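PDB 2WAW: MOBA relate protein, which is of unknown function but probably transfers nucleotidyl groups from nucleoside triphosphates, as MobA-like members of the GT-A clan do. Local coordinates for residues L38-A41 and R42-F46; R143-F146 and G147-A150; G157-R160 and L161-G165; G29-L33 and L34-L38. All blocks are in the same frame, centred on the assembly; numbering follows the deposited sequence.

Interaction 1: residues L38-A41 and R42-F46; sequences LAMA and RRCPF
The last turn of helix 33-42 runs here into the loop that leads to strand 48-53, and its carbonyls change partners on the way. Arg42 N still makes an ordinary i to i+4 bond with Leu38 O (2.9 Å). The next two bonds reach back only three residues: Arg43 N to Met40 O at 3.0 Å, bent to 134° at the hydrogen, and Cys44 N to Ala41 O at 3.2 Å. In both, the donor stands well above the carbonyl plane, as expected of bonds that span only three residues, so the last turn is 3-10-like.

The side chains part company. Arg42 runs extended from CG to NE, its CG brushing Leu38 O at 3.2 Å, and its guanidinium is held by the backbone carbonyls of Asp67 and Glu65. Arg43 instead bends at chi3 (-50°) and folds back, crossing Met40 at about a right angle. One guanidinium face lies over Met40 CA, and Arg43 NH2 comes 3.7 Å from Met40 CB.

On the buried side Met40 SD meets Cys44 SG at 3.7 Å, while CD2 of the Phe46 ring sits 3.5 Å from Ala41 O. Cys44 CB rests over one face of that ring, toward its rim. Met102 of strand 98-103 and Val114 of helix 111-121 extend this apolar patch. The arrangement is typical of the helix-to-strand joint of a beta-alpha-beta unit in a Rossmann-like sheet, here linking strand 6-12 to its parallel neighbour 48-53.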
loop_
_atom_site.group_PDB
_atom_site.type_symbol
_atom_site.label_atom_id
_atom_site.label_comp_id
_atom_site.label_asym_id
_atom_site.label_seq_id
_atom_site.Cartn_x
_atom_site.Cartn_y
_atom_site.Cartn_z
ATOM N N LEU A 38 0.883 -3.241 8.560
ATOM C CA LEU A 38 2.007 -4.171 8.367
ATOM C C LEU A 38 1.737 -5.552 8.954
ATOM O O LEU A 38 2.180 -6.568 8.391
ATOM C CB LEU A 38 3.303 -3.572 8.915
ATOM C CG LEU A 38 3.808 -2.302 8.209
ATOM C CD1 LEU A 38 5.101 -1.866 8.880
ATOM C CD2 LEU A 38 4.033 -2.507 6.712
ATOM N N ALA A 39 0.983 -5.598 10.055
ATOM C CA ALA A 39 0.520 -6.882 10.625
ATOM C C ALA A 39 -0.221 -7.691 9.564
ATOM O O ALA A 39 0.026 -8.897 9.407
ATOM C CB ALA A 39 -0.377 -6.638 11.826
ATOM N N MET A 40 -1.102 -7.030 8.814
ATOM C CA MET A 40 -1.847 -7.688 7.735
ATOM C C MET A 40 -0.930 -8.036 6.548
ATOM O O MET A 40 -0.994 -9.151 6.000
ATOM C CB MET A 40 -3.051 -6.812 7.338
ATOM C CG MET A 40 -3.881 -7.316 6.164
ATOM S SD MET A 40 -3.128 -6.964 4.555
ATOM C CE MET A 40 -3.034 -5.181 4.613
ATOM N N ALA A 41 -0.068 -7.088 6.169
ATOM C CA ALA A 41 0.820 -7.281 5.010
ATOM C C ALA A 41 1.742 -8.488 5.217
ATOM O O ALA A 41 2.066 -9.213 4.264
ATOM C CB ALA A 41 1.621 -6.012 4.718
ATOM N N ARG A 42 2.175 -8.702 6.461
ATOM C CA ARG A 42 3.062 -9.837 6.755
ATOM C C ARG A 42 2.372 -11.185 6.540
ATOM O O ARG A 42 3.032 -12.197 6.253
ATOM C CB ARG A 42 3.595 -9.732 8.188
ATOM C CG ARG A 42 4.623 -8.618 8.379
ATOM C CD ARG A 42 4.988 -8.583 9.859
ATOM N NE ARG A 42 5.895 -7.506 10.244
ATOM C CZ ARG A 42 7.220 -7.634 10.307
ATOM N NH1 ARG A 42 7.820 -8.776 9.990
ATOM N NH2 ARG A 42 7.951 -6.604 10.695
ATOM N N ARG A 43 1.044 -11.200 6.677
ATOM C CA ARG A 43 0.262 -12.416 6.479
ATOM C C ARG A 43 -0.123 -12.708 5.023
ATOM O O ARG A 43 -0.743 -13.760 4.748
ATOM C CB ARG A 43 -0.990 -12.374 7.344
ATOM C CG ARG A 43 -0.705 -12.267 8.831
ATOM C CD ARG A 43 -1.984 -12.355 9.667
ATOM N NE ARG A 43 -3.048 -11.448 9.227
ATOM C CZ ARG A 43 -3.395 -10.319 9.844
ATOM N NH1 ARG A 43 -2.764 -9.921 10.942
ATOM N NH2 ARG A 43 -4.383 -9.580 9.358
ATOM N N CYS A 44 0.214 -11.787 4.115
ATOM C CA CYS A 44 -0.044 -11.956 2.679
ATOM C C CYS A 44 1.012 -12.872 2.067
ATOM O O CYS A 44 2.087 -13.021 2.644
ATOM C CB CYS A 44 0.000 -10.615 1.957
ATOM S SG CYS A 44 -1.334 -9.507 2.480
ATOM N N PRO A 45 0.714 -13.440 0.883
ATOM C CA PRO A 45 1.659 -14.333 0.215
ATOM C C PRO A 45 2.725 -13.551 -0.565
ATOM O O PRO A 45 2.775 -13.601 -1.807
ATOM C CB PRO A 45 0.774 -15.177 -0.709
ATOM C CG PRO A 45 -0.519 -14.410 -0.881
ATOM C CD PRO A 45 -0.550 -13.283 0.127
ATOM N N PHE A 46 3.542 -12.795 0.160
ATOM C CA PHE A 46 4.665 -12.100 -0.446
ATOM C C PHE A 46 5.953 -12.823 -0.119
ATOM O O PHE A 46 6.102 -13.373 0.977
ATOM C CB PHE A 46 4.812 -10.680 0.119
ATOM C CG PHE A 46 3.586 -9.802 -0.052
ATOM C CD1 PHE A 46 2.860 -9.799 -1.251
ATOM C CD2 PHE A 46 3.174 -8.956 0.984
ATOM C CE1 PHE A 46 1.746 -8.957 -1.417
ATOM C CE2 PHE A 46 2.063 -8.112 0.845
ATOM C CZ PHE A 46 1.335 -8.101 -0.368
#

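Interaction 2: residues R143-F146 and G147-A150; sequences RGVF and GDLA
Leu149 N donates to Val145 O over 3.1 Å, and at 169° the bond is almost straight, with the donor lying close to the line of the C=O bond. One residue on, Ala150 N reaches Phe146 O at 3.0 Å, its donor tilted 21° from the carbonyl plane. These two i to i+4 bonds define the short helix 146-150. Phe146 N, at its start, is taken up by Arg143 O (3.0 Å) in the 3-10 turn just before.

Val145 holds the N-cap position, so the cap residue offers an apolar side chain in place of a hydroxyl or carboxylate. Within these two segments the acid is Asp148, in the first turn of the helix, whose OD2 touches Val145 CA at 3.6 Å and Val145 CB at 3.7 Å. These are van der Waals contacts, but a carboxylate at this end would be expected to interact favourably with the helix dipole. With CG anti to its own carbonyl carbon (chi1 -54°), the Asp148 side chain is brought back across Val145 at a slant.

Two polar atoms have partners beyond the two segments: Arg143 NE donates to Ala96 O, and Ala150 O accepts from Lys86 NZ. The Arg143 guanidinium is also laid against Phe146, whose CE2 stands 3.7 Å above the centre of its plane, while Arg143 CA lies 3.4 Å over the centre of one face of the Phe146 ring. Leu149 CB meets Phe146 O at 3.4 Å, and its side chain points into the apolar layer of Ile99, Leu85 and Leu89.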
loop_
_atom_site.group_PDB
_atom_site.type_symbol
_atom_site.label_atom_id
_atom_site.label_comp_id
_atom_site.label_asym_id
_atom_site.label_seq_id
_atom_site.Cartn_x
_atom_site.Cartn_y
_atom_site.Cartn_z
ATOM N N ARG A 143 5.881 -6.756 -13.656
ATOM C CA ARG A 143 7.244 -6.288 -13.897
ATOM C C ARG A 143 7.372 -5.525 -15.220
ATOM O O ARG A 143 8.128 -4.554 -15.305
ATOM C CB ARG A 143 8.205 -7.478 -13.888
ATOM C CG ARG A 143 9.638 -7.095 -14.290
ATOM C CD ARG A 143 10.625 -8.217 -13.989
ATOM N NE ARG A 143 10.749 -8.437 -12.551
ATOM C CZ ARG A 143 11.516 -7.713 -11.736
ATOM N NH1 ARG A 143 12.256 -6.709 -12.200
ATOM N NH2 ARG A 143 11.539 -7.995 -10.441
ATOM N N GLY A 144 6.606 -5.942 -16.227
ATOM C CA GLY A 144 6.664 -5.322 -17.558
ATOM C C GLY A 144 6.366 -3.835 -17.596
ATOM O O GLY A 144 6.810 -3.133 -18.508
ATOM N N VAL A 145 5.629 -3.333 -16.609
ATOM C CA VAL A 145 5.330 -1.898 -16.563
ATOM C C VAL A 145 5.973 -1.154 -15.377
ATOM O O VAL A 145 5.591 -0.021 -15.039
ATOM C CB VAL A 145 3.809 -1.628 -16.678
ATOM C CG1 VAL A 145 3.322 -2.037 -18.069
ATOM C CG2 VAL A 145 3.044 -2.383 -15.620
ATOM N N PHE A 146 6.954 -1.796 -14.747
ATOM C CA PHE A 146 7.763 -1.132 -13.715
ATOM C C PHE A 146 8.334 0.205 -14.222
ATOM O O PHE A 146 8.367 1.178 -13.480
ATOM C CB PHE A 146 8.912 -2.032 -13.232
ATOM C CG PHE A 146 8.506 -3.107 -12.244
ATOM C CD1 PHE A 146 7.169 -3.312 -11.873
ATOM C CD2 PHE A 146 9.492 -3.937 -11.694
ATOM C CE1 PHE A 146 6.828 -4.325 -10.969
ATOM C CE2 PHE A 146 9.174 -4.950 -10.793
ATOM C CZ PHE A 146 7.821 -5.152 -10.419
ATOM N N GLY A 147 8.774 0.249 -15.482
ATOM C CA GLY A 147 9.269 1.502 -16.074
ATOM C C GLY A 147 8.252 2.636 -16.070
ATOM O O GLY A 147 8.583 3.786 -15.750
ATOM N N ASP A 148 7.002 2.314 -16.408
ATOM C CA ASP A 148 5.919 3.300 -16.415
ATOM C C ASP A 148 5.565 3.817 -15.014
ATOM O O ASP A 148 5.300 5.013 -14.828
ATOM C CB ASP A 148 4.680 2.716 -17.111
ATOM C CG ASP A 148 4.991 2.193 -18.507
ATOM O OD1 ASP A 148 4.748 2.933 -19.480
ATOM O OD2 ASP A 148 5.515 1.062 -18.640
ATOM N N LEU A 149 5.550 2.912 -14.035
ATOM C CA LEU A 149 5.385 3.281 -12.638
ATOM C C LEU A 149 6.438 4.276 -12.207
ATOM O O LEU A 149 6.128 5.261 -11.533
ATOM C CB LEU A 149 5.535 2.067 -11.733
ATOM C CG LEU A 149 4.337 1.229 -11.339
ATOM C CD1 LEU A 149 4.802 0.359 -10.199
ATOM C CD2 LEU A 149 3.145 2.079 -10.913
ATOM N N ALA A 150 7.682 3.992 -12.579
ATOM C CA ALA A 150 8.819 4.809 -12.178
ATOM C C ALA A 150 8.659 6.252 -12.655
ATOM O O ALA A 150 9.092 7.181 -11.976
ATOM C CB ALA A 150 10.115 4.204 -12.686
#

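Interaction 3: residues G157-R160 and L161-G165; sequences GVWR and LIESG
Trp159 and Glu163, one helical turn apart, meet at a ring edge: Glu163 OE1 lies in the indole plane, 3.5 Å from Trp159 CZ3, and the ring and carboxylate planes are 59° apart. Trp159 is modelled in two conformations, and this geometry holds for one of them. In that conformer CG stands between the backbone N and the carbonyl carbon (chi1 69°), and the indole turns toward Arg160. Arg160 CG lies over one ring face, while CZ2 of Trp159 stands 3.3 Å above the centre of the Arg160 guanidinium.

Val158 and Ile162 approach at a slant, Val158 CG1 to Ile162 CD1 at 4.2 Å. The backbone between them carries the bond from Ile162 N to Val158 O, straight at 172° and in the carbonyl plane, and Glu163 N reaches Trp159 O at 2.8 Å. Towards the end, Leu161 O takes two donors from the same face of its plane, Ser164 N at 3.3 Å and Ser164 OG at 3.0 Å.

Trp159, Arg160 and Glu163 form the exposed side of helix 158-163. Its other side is laid on the sheet, with Val158 and Ile162 against Phe139 of strand 134-142 and Leu161 and Ile162 against Ile126 of strand 126-131, while helix 146-150 flanks it.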
loop_
_atom_site.group_PDB
_atom_site.type_symbol
_atom_site.label_atom_id
_atom_site.label_comp_id
_atom_site.label_asym_id
_atom_site.label_seq_id
_atom_site.Cartn_x
_atom_site.Cartn_y
_atom_site.Cartn_z
ATOM N N GLY A 157 -0.599 8.364 -7.923
ATOM C CA GLY A 157 -0.913 8.698 -9.306
ATOM C C GLY A 157 -1.029 7.469 -10.179
ATOM O O GLY A 157 -1.160 7.597 -11.400
ATOM N N VAL A 158 -0.981 6.285 -9.557
ATOM C CA VAL A 158 -1.118 4.986 -10.256
ATOM C C VAL A 158 -2.455 4.901 -10.993
ATOM O O VAL A 158 -2.557 4.234 -12.024
ATOM C CB VAL A 158 -0.954 3.761 -9.284
ATOM C CG1 VAL A 158 -0.807 2.446 -10.070
ATOM C CG2 VAL A 158 0.246 3.966 -8.373
ATOM N N TRP A 159 -3.462 5.598 -10.470
ATOM C CA TRP A 159 -4.765 5.633 -11.119
ATOM C C TRP A 159 -4.668 6.171 -12.552
ATOM O O TRP A 159 -5.480 5.809 -13.400
ATOM C CB TRP A 159 -5.812 6.382 -10.275
ATOM C CG TRP A 159 -5.601 7.864 -10.144
ATOM C CD1 TRP A 159 -4.849 8.506 -9.196
ATOM C CD2 TRP A 159 -6.170 8.893 -10.968
ATOM N NE1 TRP A 159 -4.904 9.867 -9.391
ATOM C CE2 TRP A 159 -5.707 10.132 -10.469
ATOM C CE3 TRP A 159 -7.022 8.889 -12.082
ATOM C CZ2 TRP A 159 -6.065 11.357 -11.048
ATOM C CZ3 TRP A 159 -7.376 10.110 -12.656
ATOM C CH2 TRP A 159 -6.896 11.326 -12.135
ATOM N N ARG A 160 -3.656 6.994 -12.837
ATOM C CA ARG A 160 -3.478 7.529 -14.196
ATOM C C ARG A 160 -3.021 6.480 -15.208
ATOM O O ARG A 160 -3.427 6.506 -16.367
ATOM C CB ARG A 160 -2.550 8.745 -14.208
ATOM C CG ARG A 160 -3.224 9.969 -13.629
ATOM C CD ARG A 160 -2.711 11.269 -14.242
ATOM N NE ARG A 160 -3.417 12.429 -13.691
ATOM C CZ ARG A 160 -3.336 12.822 -12.421
ATOM N NH1 ARG A 160 -2.589 12.141 -11.557
ATOM N NH2 ARG A 160 -4.017 13.885 -12.005
ATOM N N LEU A 161 -2.177 5.559 -14.762
ATOM C CA LEU A 161 -1.785 4.419 -15.571
ATOM C C LEU A 161 -2.995 3.503 -15.774
ATOM O O LEU A 161 -3.270 3.070 -16.890
ATOM C CB LEU A 161 -0.655 3.666 -14.877
ATOM C CG LEU A 161 0.382 2.872 -15.669
ATOM C CD1 LEU A 161 0.897 3.620 -16.893
ATOM C CD2 LEU A 161 1.537 2.550 -14.730
ATOM N N ILE A 162 -3.712 3.234 -14.679
ATOM C CA ILE A 162 -4.923 2.394 -14.678
ATOM C C ILE A 162 -5.977 2.937 -15.640
ATOM O O ILE A 162 -6.606 2.178 -16.380
ATOM C CB ILE A 162 -5.522 2.248 -13.238
ATOM C CG1 ILE A 162 -4.655 1.322 -12.376
ATOM C CG2 ILE A 162 -6.972 1.720 -13.271
ATOM C CD1 ILE A 162 -4.806 1.536 -10.874
ATOM N N GLU A 163 -6.154 4.256 -15.640
ATOM C CA GLU A 163 -7.223 4.888 -16.412
ATOM C C GLU A 163 -6.793 5.296 -17.820
ATOM O O GLU A 163 -7.626 5.708 -18.636
ATOM C CB GLU A 163 -7.792 6.078 -15.635
ATOM C CG GLU A 163 -8.640 5.660 -14.418
ATOM C CD GLU A 163 -9.315 6.832 -13.711
ATOM O OE1 GLU A 163 -9.512 7.899 -14.344
ATOM O OE2 GLU A 163 -9.661 6.677 -12.516
ATOM N N SER A 164 -5.501 5.155 -18.112
ATOM C CA SER A 164 -4.933 5.576 -19.397
ATOM C C SER A 164 -5.398 4.758 -20.609
ATOM O O SER A 164 -5.422 5.275 -21.733
ATOM C CB SER A 164 -3.404 5.567 -19.348
ATOM O OG SER A 164 -2.884 4.266 -19.573
ATOM N N GLY A 165 -5.746 3.491 -20.384
ATOM C CA GLY A 165 -6.163 2.588 -21.464
ATOM C C GLY A 165 -5.031 1.977 -22.284
ATOM O O GLY A 165 -5.290 1.232 -23.245
#

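Interaction 4: residues G29-L33 and L34-L38; sequences GDTTL and LGATL
Thr32 OG1 accepts from Gly35 N at 3.0 Å and 148°, the N-cap bond of helix 33-42. Thr32 O then takes Ala36 N at 2.8 Å, so one residue satisfies two amides of the first turn, one with its side chain and one with its backbone. A chi1 of 55° sets OG1 between the backbone N and the carbonyl carbon, within reach of Gly35 N.

Thr31 completes the inner shell from the strand side. Its OG1 lies 3.6 Å from Gly35 CA, and its CG2 lies 3.8 Å from Ala36 CB; the hydroxyls of both threonines therefore crowd in on a residue without a side chain. Farther along, Thr37 N bonds to Leu33 O at 3.2 Å, while the Thr37 hydroxyl is held by Gly104 O.

The next layer probably fixes the cap in place. Backbone bonds tie Leu33 to Leu26 and Leu34 to Gln24, Leu33 and Ala36 rest on Leu28, and the Leu34 side chain enters the core against Ala12 and Leu53. Triethylene glycol, probably from the crystallisation liquor, binds Asp30 and lies near Thr31. The whole is a threonine N-cap at the exit of a two-stranded beta-hairpin, strands 27-28 and 31-32, leading straight into a helix.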
loop_
_atom_site.group_PDB
_atom_site.type_symbol
_atom_site.label_atom_id
_atom_site.label_comp_id
_atom_site.label_asym_id
_atom_site.label_seq_id
_atom_site.Cartn_x
_atom_site.Cartn_y
_atom_site.Cartn_z
ATOM N N GLY A 29 -6.069 0.855 18.399
ATOM C CA GLY A 29 -6.175 -0.247 19.353
ATOM C C GLY A 29 -4.856 -0.483 20.055
ATOM O O GLY A 29 -4.254 0.453 20.595
ATOM N N ASP A 30 -4.391 -1.731 20.015
ATOM C CA ASP A 30 -3.152 -2.129 20.690
ATOM C C ASP A 30 -1.918 -1.831 19.850
ATOM O O ASP A 30 -0.788 -2.136 20.254
ATOM C CB ASP A 30 -3.186 -3.625 21.052
ATOM C CG ASP A 30 -3.356 -4.533 19.828
ATOM O OD1 ASP A 30 -3.762 -4.043 18.748
ATOM O OD2 ASP A 30 -3.096 -5.752 19.956
ATOM N N THR A 31 -2.130 -1.244 18.674
ATOM C CA THR A 31 -1.018 -0.985 17.770
ATOM C C THR A 31 -1.118 0.441 17.190
ATOM O O THR A 31 -1.867 1.261 17.719
ATOM C CB THR A 31 -0.896 -2.096 16.679
ATOM O OG1 THR A 31 0.322 -1.911 15.948
ATOM C CG2 THR A 31 -2.100 -2.109 15.736
ATOM N N THR A 32 -0.334 0.741 16.157
ATOM C CA THR A 32 -0.414 2.028 15.462
ATOM C C THR A 32 -1.077 1.786 14.111
ATOM O O THR A 32 -1.267 0.630 13.687
ATOM C CB THR A 32 0.973 2.622 15.180
ATOM O OG1 THR A 32 1.740 1.643 14.463
ATOM C CG2 THR A 32 1.713 2.988 16.478
ATOM N N LEU A 33 -1.407 2.842 13.406
ATOM C CA LEU A 33 -2.029 2.686 12.124
ATOM C C LEU A 33 -1.119 1.944 11.152
ATOM O O LEU A 33 -1.502 1.006 10.580
ATOM C CB LEU A 33 -2.368 4.065 11.568
ATOM C CG LEU A 33 -2.991 4.235 10.177
ATOM C CD1 LEU A 33 -4.264 3.460 10.042
ATOM C CD2 LEU A 33 -3.192 5.674 9.856
ATOM N N LEU A 34 0.123 2.355 11.064
ATOM C CA LEU A 34 1.029 1.622 10.225
ATOM C C LEU A 34 1.285 0.183 10.700
ATOM O O LEU A 34 1.411 -0.686 9.920
ATOM C CB LEU A 34 2.345 2.341 10.032
ATOM C CG LEU A 34 3.351 1.625 9.144
ATOM C CD1 LEU A 34 2.848 1.436 7.745
ATOM C CD2 LEU A 34 4.644 2.384 9.090
ATOM N N GLY A 35 1.380 0.005 12.007
ATOM C CA GLY A 35 1.567 -1.321 12.603
ATOM C C GLY A 35 0.433 -2.263 12.239
ATOM O O GLY A 35 0.647 -3.446 11.947
ATOM N N ALA A 36 -0.785 -1.735 12.227
ATOM C CA ALA A 36 -1.926 -2.547 11.851
ATOM C C ALA A 36 -1.870 -2.989 10.382
ATOM O O ALA A 36 -2.119 -4.169 10.049
ATOM C CB ALA A 36 -3.223 -1.796 12.142
ATOM N N THR A 37 -1.509 -2.057 9.506
ATOM C CA THR A 37 -1.356 -2.380 8.085
ATOM C C THR A 37 -0.239 -3.409 7.861
ATOM O O THR A 37 -0.406 -4.360 7.100
ATOM C CB THR A 37 -1.096 -1.131 7.261
ATOM O OG1 THR A 37 -2.196 -0.233 7.465
ATOM C CG2 THR A 37 -0.965 -1.473 5.775
ATOM N N LEU A 38 0.883 -3.241 8.560
ATOM C CA LEU A 38 2.007 -4.171 8.367
ATOM C C LEU A 38 1.737 -5.552 8.954
ATOM O O LEU A 38 2.180 -6.568 8.391
ATOM C CB LEU A 38 3.303 -3.572 8.915
ATOM C CG LEU A 38 3.808 -2.302 8.209
ATOM C CD1 LEU A 38 5.101 -1.866 8.880
ATOM C CD2 LEU A 38 4.033 -2.507 6.712
#

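Along the chain interaction 4 comes first, then 1, 2 and 3. Interactions 4 and 1 mark the two ends of helix 33-42: they share Leu38, and their centres lie 12 Å apart. Interactions 2 and 3 belong to successive short helices, 146-150 and 158-163, also 12 Å apart between centres but in direct touch, Asp148 CB to Leu161 CD1 at 3.9 Å and Leu149 CD2 to Val158 CG1 at 4.1 Å. The two pairs are well separated, interactions 2 and 4 by 30 Å between centres, on opposite sides of the chain's centre. All lie in the MobA-like domain, each pair packing on the central mixed sheet, so the two helical regions are anchored to different parts of the same alpha/beta sheet.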